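Local coordinates for protein MNMC2 (Aquifex aeolicus, PDB 3VYW) that transfers a methyl group from S-adenosylmethionine in the modification of the tRNA wobble uridine, working as a free-standing methyltransferase without the usually fused oxidase domain, at residues H117-N122 with R148-F153; R178-E183 with L209-E214; K233-L238 with T255-K260. One frame throughout, in Å; residues are numbered along the deposited sequence.

Interaction 1 (H117-N122 with R148-F153); sequences HLWEVN and REIHEF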
loop_
_atom_site.group_PDB
_atom_site.type_symbol
_atom_site.label_atom_id
_atom_site.label_comp_id
_atom_site.label_asym_id
_atom_site.label_seq_id
_atom_site.Cartn_x
_atom_site.Cartn_y
_atom_site.Cartn_z
ATOM N N HIS A 117 -19.692 -7.022 -0.140
ATOM C CA HIS A 117 -19.937 -7.306 -1.510
ATOM C C HIS A 117 -19.682 -8.694 -1.916
ATOM O O HIS A 117 -20.426 -9.249 -2.673
ATOM C CB HIS A 117 -19.184 -6.336 -2.366
ATOM C CG HIS A 117 -19.601 -4.943 -2.131
ATOM N ND1 HIS A 117 -20.345 -4.279 -2.972
ATOM C CD2 HIS A 117 -19.424 -4.134 -1.050
ATOM C CE1 HIS A 117 -20.601 -3.086 -2.479
ATOM N NE2 HIS A 117 -20.034 -3.005 -1.301
ATOM N N LEU A 118 -18.630 -9.301 -1.444
ATOM C CA LEU A 118 -18.371 -10.624 -1.903
ATOM C C LEU A 118 -19.496 -11.524 -1.510
ATOM O O LEU A 118 -19.923 -12.337 -2.276
ATOM C CB LEU A 118 -17.130 -11.160 -1.249
ATOM C CG LEU A 118 -15.837 -10.695 -1.832
ATOM C CD1 LEU A 118 -14.727 -11.161 -0.935
ATOM C CD2 LEU A 118 -15.703 -11.321 -3.185
ATOM N N TRP A 119 -19.921 -11.425 -0.271
ATOM C CA TRP A 119 -21.042 -12.175 0.190
ATOM C C TRP A 119 -22.371 -11.828 -0.403
ATOM O O TRP A 119 -23.211 -12.672 -0.536
ATOM C CB TRP A 119 -21.047 -12.326 1.690
ATOM C CG TRP A 119 -19.980 -13.263 2.135
ATOM C CD1 TRP A 119 -19.500 -14.348 1.470
ATOM C CD2 TRP A 119 -19.201 -13.197 3.338
ATOM N NE1 TRP A 119 -18.524 -14.943 2.167
ATOM C CE2 TRP A 119 -18.303 -14.302 3.293
ATOM C CE3 TRP A 119 -19.172 -12.366 4.419
ATOM C CZ2 TRP A 119 -17.416 -14.550 4.292
ATOM C CZ3 TRP A 119 -18.273 -12.624 5.416
ATOM C CH2 TRP A 119 -17.416 -13.689 5.351
ATOM N N GLU A 120 -22.608 -10.597 -0.762
ATOM C CA GLU A 120 -23.853 -10.312 -1.410
ATOM C C GLU A 120 -23.895 -11.059 -2.708
ATOM O O GLU A 120 -24.898 -11.604 -3.068
ATOM C CB GLU A 120 -24.011 -8.820 -1.643
ATOM C CG GLU A 120 -23.916 -8.035 -0.360
ATOM C CD GLU A 120 -24.491 -6.646 -0.437
ATOM O OE1 GLU A 120 -24.007 -5.827 -1.221
ATOM O OE2 GLU A 120 -25.405 -6.360 0.326
ATOM N N VAL A 121 -22.802 -11.051 -3.436
ATOM C CA VAL A 121 -22.753 -11.720 -4.698
ATOM C C VAL A 121 -22.888 -13.217 -4.616
ATOM O O VAL A 121 -23.634 -13.795 -5.361
ATOM C CB VAL A 121 -21.461 -11.376 -5.414
ATOM C CG1 VAL A 121 -21.032 -12.510 -6.304
ATOM C CG2 VAL A 121 -21.640 -10.096 -6.189
ATOM N N ASN A 122 -22.108 -13.857 -3.777
ATOM C CA ASN A 122 -22.297 -15.242 -3.460
ATOM C C ASN A 122 -22.212 -15.487 -1.965
ATOM O O ASN A 122 -21.156 -15.447 -1.411
ATOM C CB ASN A 122 -21.226 -16.043 -4.163
ATOM C CG ASN A 122 -20.943 -17.349 -3.494
ATOM O OD1 ASN A 122 -21.272 -17.543 -2.350
ATOM N ND2 ASN A 122 -20.319 -18.243 -4.206
ATOM N N ARG A 148 -21.547 -1.337 8.859
ATOM C CA ARG A 148 -21.251 -1.521 10.262
ATOM C C ARG A 148 -21.273 -2.917 10.795
ATOM O O ARG A 148 -20.500 -3.244 11.626
ATOM C CB ARG A 148 -22.175 -0.721 11.119
ATOM C CG ARG A 148 -22.409 -1.435 12.411
ATOM C CD ARG A 148 -23.240 -0.629 13.358
ATOM N NE ARG A 148 -22.732 0.717 13.377
ATOM C CZ ARG A 148 -23.482 1.803 13.327
ATOM N NH1 ARG A 148 -24.799 1.705 13.281
ATOM N NH2 ARG A 148 -22.907 2.990 13.329
ATOM N N GLU A 149 -22.215 -3.718 10.359
ATOM C CA GLU A 149 -22.347 -5.080 10.825
ATOM C C GLU A 149 -21.192 -5.938 10.433
ATOM O O GLU A 149 -20.706 -6.748 11.191
ATOM C CB GLU A 149 -23.557 -5.691 10.192
ATOM C CG GLU A 149 -24.555 -6.204 11.167
ATOM C CD GLU A 149 -25.369 -5.100 11.773
ATOM O OE1 GLU A 149 -26.498 -4.865 11.315
ATOM O OE2 GLU A 149 -24.887 -4.471 12.720
ATOM N N ILE A 150 -20.827 -5.793 9.182
ATOM C CA ILE A 150 -19.723 -6.479 8.570
ATOM C C ILE A 150 -18.392 -6.064 9.134
ATOM O O ILE A 150 -17.516 -6.858 9.265
ATOM C CB ILE A 150 -19.770 -6.284 7.066
ATOM C CG1 ILE A 150 -18.937 -7.322 6.377
ATOM C CG2 ILE A 150 -19.270 -4.926 6.692
ATOM C CD1 ILE A 150 -19.131 -8.693 6.934
ATOM N N HIS A 151 -18.229 -4.792 9.420
ATOM C CA HIS A 151 -17.018 -4.347 10.025
ATOM C C HIS A 151 -16.759 -4.867 11.406
ATOM O O HIS A 151 -15.657 -5.248 11.731
ATOM C CB HIS A 151 -16.973 -2.845 10.003
ATOM C CG HIS A 151 -15.614 -2.292 10.235
ATOM N ND1 HIS A 151 -15.405 -1.160 10.866
ATOM C CD2 HIS A 151 -14.387 -2.779 9.908
ATOM C CE1 HIS A 151 -14.119 -0.929 10.928
ATOM N NE2 HIS A 151 -13.497 -1.922 10.345
ATOM N N GLU A 152 -17.779 -4.856 12.238
ATOM C CA GLU A 152 -17.714 -5.380 13.574
ATOM C C GLU A 152 -17.466 -6.847 13.556
ATOM O O GLU A 152 -16.784 -7.366 14.374
ATOM C CB GLU A 152 -18.965 -5.044 14.363
ATOM C CG GLU A 152 -19.024 -3.588 14.766
ATOM C CD GLU A 152 -20.182 -3.263 15.653
ATOM O OE1 GLU A 152 -20.910 -2.303 15.368
ATOM O OE2 GLU A 152 -20.338 -3.962 16.650
ATOM N N PHE A 153 -18.033 -7.515 12.589
ATOM C CA PHE A 153 -17.825 -8.917 12.421
ATOM C C PHE A 153 -16.386 -9.259 12.134
ATOM O O PHE A 153 -15.880 -10.200 12.660
ATOM C CB PHE A 153 -18.748 -9.379 11.318
ATOM C CG PHE A 153 -18.462 -10.729 10.774
ATOM C CD1 PHE A 153 -19.232 -11.777 11.125
ATOM C CD2 PHE A 153 -17.485 -10.925 9.848
ATOM C CE1 PHE A 153 -19.007 -13.009 10.602
ATOM C CE2 PHE A 153 -17.244 -12.149 9.331
ATOM C CZ PHE A 153 -18.014 -13.193 9.698
#

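Interaction 2 (R178-E183 with L209-E214); sequences RIKEVE and LSLIKE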
loop_
_atom_site.group_PDB
_atom_site.type_symbol
_atom_site.label_atom_id
_atom_site.label_comp_id
_atom_site.label_asym_id
_atom_site.label_seq_id
_atom_site.Cartn_x
_atom_site.Cartn_y
_atom_site.Cartn_z
ATOM N N ARG A 178 7.427 -10.701 7.856
ATOM C CA ARG A 178 6.355 -11.671 7.905
ATOM C C ARG A 178 6.001 -12.321 6.585
ATOM O O ARG A 178 5.457 -13.378 6.566
ATOM C CB ARG A 178 5.111 -11.111 8.556
ATOM C CG ARG A 178 5.261 -10.642 9.982
ATOM C CD ARG A 178 6.059 -11.569 10.864
ATOM N NE ARG A 178 5.391 -12.817 11.135
ATOM C CZ ARG A 178 4.360 -12.956 11.931
ATOM N NH1 ARG A 178 3.868 -11.929 12.568
ATOM N NH2 ARG A 178 3.827 -14.122 12.102
ATOM N N ILE A 179 6.269 -11.664 5.482
ATOM C CA ILE A 179 5.829 -12.176 4.215
ATOM C C ILE A 179 6.463 -13.481 3.801
ATOM O O ILE A 179 5.836 -14.306 3.205
ATOM C CB ILE A 179 5.852 -11.134 3.106
ATOM C CG1 ILE A 179 5.123 -11.681 1.901
ATOM C CG2 ILE A 179 7.261 -10.709 2.794
ATOM C CD1 ILE A 179 5.042 -10.736 0.754
ATOM N N LYS A 180 7.698 -13.682 4.187
ATOM C CA LYS A 180 8.416 -14.843 3.772
ATOM C C LYS A 180 7.719 -16.095 4.250
ATOM O O LYS A 180 7.805 -17.125 3.611
ATOM C CB LYS A 180 9.856 -14.796 4.240
ATOM C CG LYS A 180 10.526 -13.452 4.071
ATOM C CD LYS A 180 11.638 -13.464 3.063
ATOM C CE LYS A 180 12.521 -12.262 3.291
ATOM N NZ LYS A 180 13.804 -12.288 2.548
ATOM N N GLU A 181 7.006 -15.995 5.355
ATOM C CA GLU A 181 6.240 -17.105 5.867
ATOM C C GLU A 181 5.103 -17.542 4.997
ATOM O O GLU A 181 4.634 -18.641 5.133
ATOM C CB GLU A 181 5.688 -16.817 7.230
ATOM C CG GLU A 181 6.722 -16.434 8.235
ATOM C CD GLU A 181 6.097 -15.844 9.452
ATOM O OE1 GLU A 181 6.791 -15.203 10.231
ATOM O OE2 GLU A 181 4.900 -16.028 9.618
ATOM N N VAL A 182 4.617 -16.686 4.126
ATOM C CA VAL A 182 3.449 -17.080 3.397
ATOM C C VAL A 182 3.851 -17.860 2.191
ATOM O O VAL A 182 4.513 -17.370 1.312
ATOM C CB VAL A 182 2.617 -15.898 2.960
ATOM C CG1 VAL A 182 1.526 -16.362 2.043
ATOM C CG2 VAL A 182 2.045 -15.182 4.153
ATOM N N GLU A 183 3.431 -19.114 2.191
ATOM C CA GLU A 183 3.762 -20.066 1.181
ATOM C C GLU A 183 2.474 -20.707 0.765
ATOM O O GLU A 183 1.527 -20.728 1.500
ATOM C CB GLU A 183 4.729 -21.090 1.749
ATOM C CG GLU A 183 6.175 -20.621 1.752
ATOM C CD GLU A 183 6.959 -21.040 2.979
ATOM O OE1 GLU A 183 6.521 -21.950 3.694
ATOM O OE2 GLU A 183 8.026 -20.464 3.228
ATOM N N LEU A 209 7.964 -5.738 -3.596
ATOM C CA LEU A 209 6.990 -5.999 -4.613
ATOM C C LEU A 209 7.216 -7.368 -5.226
ATOM O O LEU A 209 6.304 -8.019 -5.627
ATOM C CB LEU A 209 7.037 -4.921 -5.672
ATOM C CG LEU A 209 5.973 -3.850 -5.737
ATOM C CD1 LEU A 209 4.815 -4.094 -4.819
ATOM C CD2 LEU A 209 6.534 -2.471 -5.549
ATOM N N SER A 210 8.462 -7.764 -5.323
ATOM C CA SER A 210 8.864 -9.043 -5.824
ATOM C C SER A 210 8.368 -10.151 -4.950
ATOM O O SER A 210 7.978 -11.184 -5.428
ATOM C CB SER A 210 10.379 -9.098 -5.864
ATOM O OG SER A 210 10.844 -9.966 -6.847
ATOM N N LEU A 211 8.446 -9.950 -3.655
ATOM C CA LEU A 211 7.922 -10.903 -2.728
ATOM C C LEU A 211 6.430 -11.008 -2.845
ATOM O O LEU A 211 5.873 -12.034 -2.673
ATOM C CB LEU A 211 8.354 -10.584 -1.323
ATOM C CG LEU A 211 9.841 -10.584 -1.089
ATOM C CD1 LEU A 211 10.096 -9.993 0.260
ATOM C CD2 LEU A 211 10.402 -11.973 -1.129
ATOM N N ILE A 212 5.791 -9.899 -3.108
ATOM C CA ILE A 212 4.380 -9.855 -3.337
ATOM C C ILE A 212 4.028 -10.602 -4.566
ATOM O O ILE A 212 2.996 -11.149 -4.642
ATOM C CB ILE A 212 3.857 -8.430 -3.465
ATOM C CG1 ILE A 212 3.951 -7.722 -2.142
ATOM C CG2 ILE A 212 2.419 -8.434 -3.912
ATOM C CD1 ILE A 212 2.647 -7.690 -1.407
ATOM N N LYS A 213 4.891 -10.549 -5.552
ATOM C CA LYS A 213 4.668 -11.164 -6.840
ATOM C C LYS A 213 4.566 -12.666 -6.735
ATOM O O LYS A 213 3.795 -13.274 -7.395
ATOM C CB LYS A 213 5.783 -10.775 -7.787
ATOM C CG LYS A 213 5.489 -10.990 -9.250
ATOM C CD LYS A 213 6.660 -11.615 -9.967
ATOM C CE LYS A 213 6.450 -11.606 -11.450
ATOM N NZ LYS A 213 7.720 -11.557 -12.200
ATOM N N GLU A 214 5.372 -13.241 -5.873
ATOM C CA GLU A 214 5.412 -14.649 -5.697
ATOM C C GLU A 214 4.096 -15.109 -5.153
ATOM O O GLU A 214 3.765 -16.254 -5.206
ATOM C CB GLU A 214 6.523 -15.027 -4.753
ATOM C CG GLU A 214 7.898 -14.923 -5.333
ATOM C CD GLU A 214 8.941 -14.800 -4.259
ATOM O OE1 GLU A 214 10.047 -14.306 -4.525
ATOM O OE2 GLU A 214 8.660 -15.202 -3.133
#

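Interaction 3 (K233-L238 with T255-K260); sequences KSLLTL and TVASLK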
loop_
_atom_site.group_PDB
_atom_site.type_symbol
_atom_site.label_atom_id
_atom_site.label_comp_id
_atom_site.label_asym_id
_atom_site.label_seq_id
_atom_site.Cartn_x
_atom_site.Cartn_y
_atom_site.Cartn_z
ATOM N N LYS A 233 6.933 1.915 -12.218
ATOM C CA LYS A 233 8.120 1.490 -12.870
ATOM C C LYS A 233 8.607 0.188 -12.309
ATOM O O LYS A 233 9.100 -0.605 -13.006
ATOM C CB LYS A 233 9.170 2.587 -12.837
ATOM C CG LYS A 233 10.552 2.200 -13.288
ATOM C CD LYS A 233 10.848 2.702 -14.674
ATOM C CE LYS A 233 12.308 2.583 -14.999
ATOM N NZ LYS A 233 12.977 3.885 -14.966
ATOM N N SER A 234 8.493 0.001 -11.024
ATOM C CA SER A 234 8.822 -1.247 -10.374
ATOM C C SER A 234 7.919 -2.411 -10.787
ATOM O O SER A 234 8.360 -3.492 -10.972
ATOM C CB SER A 234 8.772 -1.060 -8.871
ATOM O OG SER A 234 9.943 -0.537 -8.385
ATOM N N LEU A 235 6.642 -2.159 -10.914
ATOM C CA LEU A 235 5.724 -3.163 -11.329
ATOM C C LEU A 235 6.011 -3.631 -12.730
ATOM O O LEU A 235 5.916 -4.775 -13.009
ATOM C CB LEU A 235 4.304 -2.676 -11.189
ATOM C CG LEU A 235 3.725 -2.566 -9.802
ATOM C CD1 LEU A 235 2.601 -1.595 -9.789
ATOM C CD2 LEU A 235 3.218 -3.881 -9.307
ATOM N N LEU A 236 6.362 -2.708 -13.600
ATOM C CA LEU A 236 6.739 -2.994 -14.957
ATOM C C LEU A 236 7.977 -3.812 -15.011
ATOM O O LEU A 236 8.078 -4.681 -15.794
ATOM C CB LEU A 236 6.950 -1.718 -15.737
ATOM C CG LEU A 236 5.720 -0.978 -16.200
ATOM C CD1 LEU A 236 6.072 0.411 -16.644
ATOM C CD2 LEU A 236 4.997 -1.722 -17.286
ATOM N N THR A 237 8.907 -3.516 -14.145
ATOM C CA THR A 237 10.133 -4.247 -14.044
ATOM C C THR A 237 9.896 -5.692 -13.669
ATOM O O THR A 237 10.601 -6.555 -14.093
ATOM C CB THR A 237 11.056 -3.579 -13.040
ATOM O OG1 THR A 237 11.325 -2.275 -13.475
ATOM C CG2 THR A 237 12.326 -4.299 -12.920
ATOM N N LEU A 238 8.890 -5.930 -12.858
ATOM C CA LEU A 238 8.567 -7.245 -12.359
ATOM C C LEU A 238 7.664 -7.999 -13.297
ATOM O O LEU A 238 7.395 -9.138 -13.108
ATOM C CB LEU A 238 7.938 -7.138 -10.993
ATOM C CG LEU A 238 8.852 -6.703 -9.870
ATOM C CD1 LEU A 238 8.089 -6.488 -8.604
ATOM C CD2 LEU A 238 9.929 -7.720 -9.635
ATOM N N THR A 255 -3.803 2.508 -9.384
ATOM C CA THR A 255 -3.082 1.614 -10.216
ATOM C C THR A 255 -3.650 0.243 -10.146
ATOM O O THR A 255 -4.021 -0.213 -9.125
ATOM C CB THR A 255 -1.597 1.623 -9.887
ATOM O OG1 THR A 255 -1.065 2.861 -10.270
ATOM C CG2 THR A 255 -0.897 0.645 -10.694
ATOM N N VAL A 256 -3.750 -0.386 -11.295
ATOM C CA VAL A 256 -4.208 -1.741 -11.401
ATOM C C VAL A 256 -3.172 -2.542 -12.122
ATOM O O VAL A 256 -2.705 -2.147 -13.138
ATOM C CB VAL A 256 -5.495 -1.819 -12.179
ATOM C CG1 VAL A 256 -6.195 -3.106 -11.886
ATOM C CG2 VAL A 256 -6.392 -0.664 -11.837
ATOM N N ALA A 257 -2.786 -3.664 -11.555
ATOM C CA ALA A 257 -1.753 -4.477 -12.132
ATOM C C ALA A 257 -2.126 -5.938 -12.223
ATOM O O ALA A 257 -2.829 -6.454 -11.417
ATOM C CB ALA A 257 -0.472 -4.310 -11.362
ATOM N N SER A 258 -1.666 -6.597 -13.255
ATOM C CA SER A 258 -1.768 -8.020 -13.316
ATOM C C SER A 258 -0.639 -8.551 -14.127
ATOM O O SER A 258 -0.206 -7.932 -15.040
ATOM C CB SER A 258 -3.083 -8.420 -13.931
ATOM O OG SER A 258 -3.130 -9.799 -14.101
ATOM N N LEU A 259 -0.117 -9.702 -13.767
ATOM C CA LEU A 259 0.841 -10.350 -14.605
ATOM C C LEU A 259 0.252 -10.785 -15.916
ATOM O O LEU A 259 0.824 -10.590 -16.932
ATOM C CB LEU A 259 1.358 -11.561 -13.895
ATOM C CG LEU A 259 2.111 -11.249 -12.658
ATOM C CD1 LEU A 259 2.352 -12.520 -11.899
ATOM C CD2 LEU A 259 3.421 -10.640 -13.051
ATOM N N LYS A 260 -0.888 -11.438 -15.871
ATOM C CA LYS A 260 -1.517 -11.889 -17.087
ATOM C C LYS A 260 -2.951 -11.488 -17.386
ATOM O O LYS A 260 -3.387 -11.700 -18.470
ATOM C CB LYS A 260 -1.375 -13.388 -17.221
ATOM C CG LYS A 260 -0.296 -13.797 -18.176
ATOM C CD LYS A 260 1.001 -13.997 -17.470
ATOM C CE LYS A 260 1.898 -14.893 -18.279
ATOM N NZ LYS A 260 3.098 -14.215 -18.804
#

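Interaction 1 (H117-N122 with R148-F153)
The last turn of helix 109-121, carrying Trp119, faces the first turns of helix 148-157, carrying Ile150 and Phe153, with 10.2 Å between Trp119 CA and Ile150 CA. At that spacing the gap is bridged by side chains. The benzo corner of the indole does the touching. Trp119 CZ3 lies 4.1 Å from Phe153 CE2 and 4.3 Å from Ile150 CD1. Both partners sit at the indole edge, close to its plane. The phenyl ring receives CZ3 obliquely, and the two aromatic side chains cross at about a right angle. Phe153 points its CG away from its own backbone N (chi1 166°), which carries the ring out to the indole.

The two helices follow neighbouring parallel strands, 97-103 and 126-133, of the Rossmann-like methyltransferase sheet. The contact lies at the surface, and the bound S-adenosylmethionine is about 12 Å from the Ile150 side chain. Trp119 NE1 bonds to Leu125 O, which ties the other end of the indole. Arginines add cation-pi contacts: Arg165 to Trp119 and Arg157 to Phe153. One residue on from Ile150, His151 NE2 bonds to Leu107 O, and its ring meets Tyr109; both partners are S-adenosylmethionine-binding residues.

Interaction 2 (R178-E183 with L209-E214)
Ile179 lays its long branch against the backbone of Leu211 and its short branch against the Leu211 side chain. CD1 of Ile179 rests 3.8 Å from the carbonyl O of Leu211. The same methyl is 3.9 Å from Leu211 CB. The other methyl, Ile179 CG2, meets Leu211 CD1 at 3.9 Å. Both branches of Ile179 thus touch Leu211, and the side chains meet at a slant. The backbones are close here, with 7.4 Å between Ile179 CA and Leu211 CA. Ile179 is extended: CG1 is turned away from the backbone N (chi1 -169°) and CD1 continues the chain. This reach also brings Ile179 CD1 to 4.3 Å from Ile212 CG1.

Both segments belong to connections of the Rossmann-like fold. Residues 178-183 lead from helix 175-178 to strand 187-192. Residues 209-214 lie on helix 206-213, in the link from strand 187-192 to strand 220-224. Ile212 packs on strands 97-103 and 187-192, and Ile179 touches Phe132 of strand 126-133. The apolar cluster therefore lies against the central parallel strands. The side chains of Ile179 and the S-adenosylmethionine-binding residue Ala175 are about 5 Å apart.

At the exposed margin the aliphatic part of Lys180 passes alongside Leu211, with Lys180 CE 4.5 Å from Leu211 CD1. On the first segment, Arg178 NE forms a salt bridge to Glu181 OE1 at 2.9 Å. The acceptor lies near the guanidinium plane, but the N-H comes from above the carboxylate plane. A second, weak bond joins Arg178 NH2 to Glu181 OE2. Arg178 NH1 bonds instead to Leu172 O.

Interaction 3 (K233-L238 with T255-K260)
Helix 229-237 packs on strand 253-258 at the end of a class I methyltransferase sheet where one strand runs antiparallel. In this fold the last strand is inserted antiparallel between the two strands that precede it. Here strand 253-258 lies between strands 220-224 and 241-246, and helix 229-237 connects those two flanking strands.

Leu235 makes most of the contact from the helix, and its two methyls go to different strand residues. Leu235 CD1 meets Thr255 CG2 at 4.3 Å. Leu235 CD2 meets Ala257 CB at 4.2 Å. Thr255 and Ala257 alternate with Val256 along the strand, so both present CB to the helix while Val256 points away. The nearest backbones belong to Leu235 and Ala257, whose CA atoms are 7.6 Å apart. The Leu235 side chain also touches Trp222, Phe240 and Val242, which pack beside it.

Thr255 uses its methyl for Leu235 and its hydroxyl elsewhere. OG1 hydrogen-bonds with Ser226 O and Arg232 NE. The side chain is thus fixed by polar partners at one branch and packed at the other.

Farther along, the helix end meets the residue after the strand. Leu259 CD2 lies 4.2 Å from the carbonyl O of Leu238. Leu238 itself turns its side chain to helix 206-213, against Leu206, Leu209 and Ser210.

On the helix, Lys233 O accepts two bonds from Thr237. Thr237 N gives the helical bond at 3.1 Å. Thr237 OG1 donates from the opposite face of the carbonyl plane, 2.8 Å from Lys233 O and tilted 26° from that plane.

In the fold
The three contacts follow one another along the chain, each closing before the next opens. All pack around the same central mixed sheet. Interaction 1 stands apart: its centre is 27 Å from that of interaction 2 and 29 Å from that of interaction 3. In the strand order it belongs to the half that begins with 160-162, whereas interaction 3 lies near the other outermost strand, 241-246. Interactions 2 and 3 have centres 16 Å apart and touch. Lys213 NZ lies 2.6 Å from Leu238 O, a probable hydrogen bond, and Lys213 CE packs on Leu259 CD2. Helix 206-213 is thus shared: it touches the 178-183 loop, near the cofactor-binding residues, and also the residues of interaction 3, away from the annotated sites.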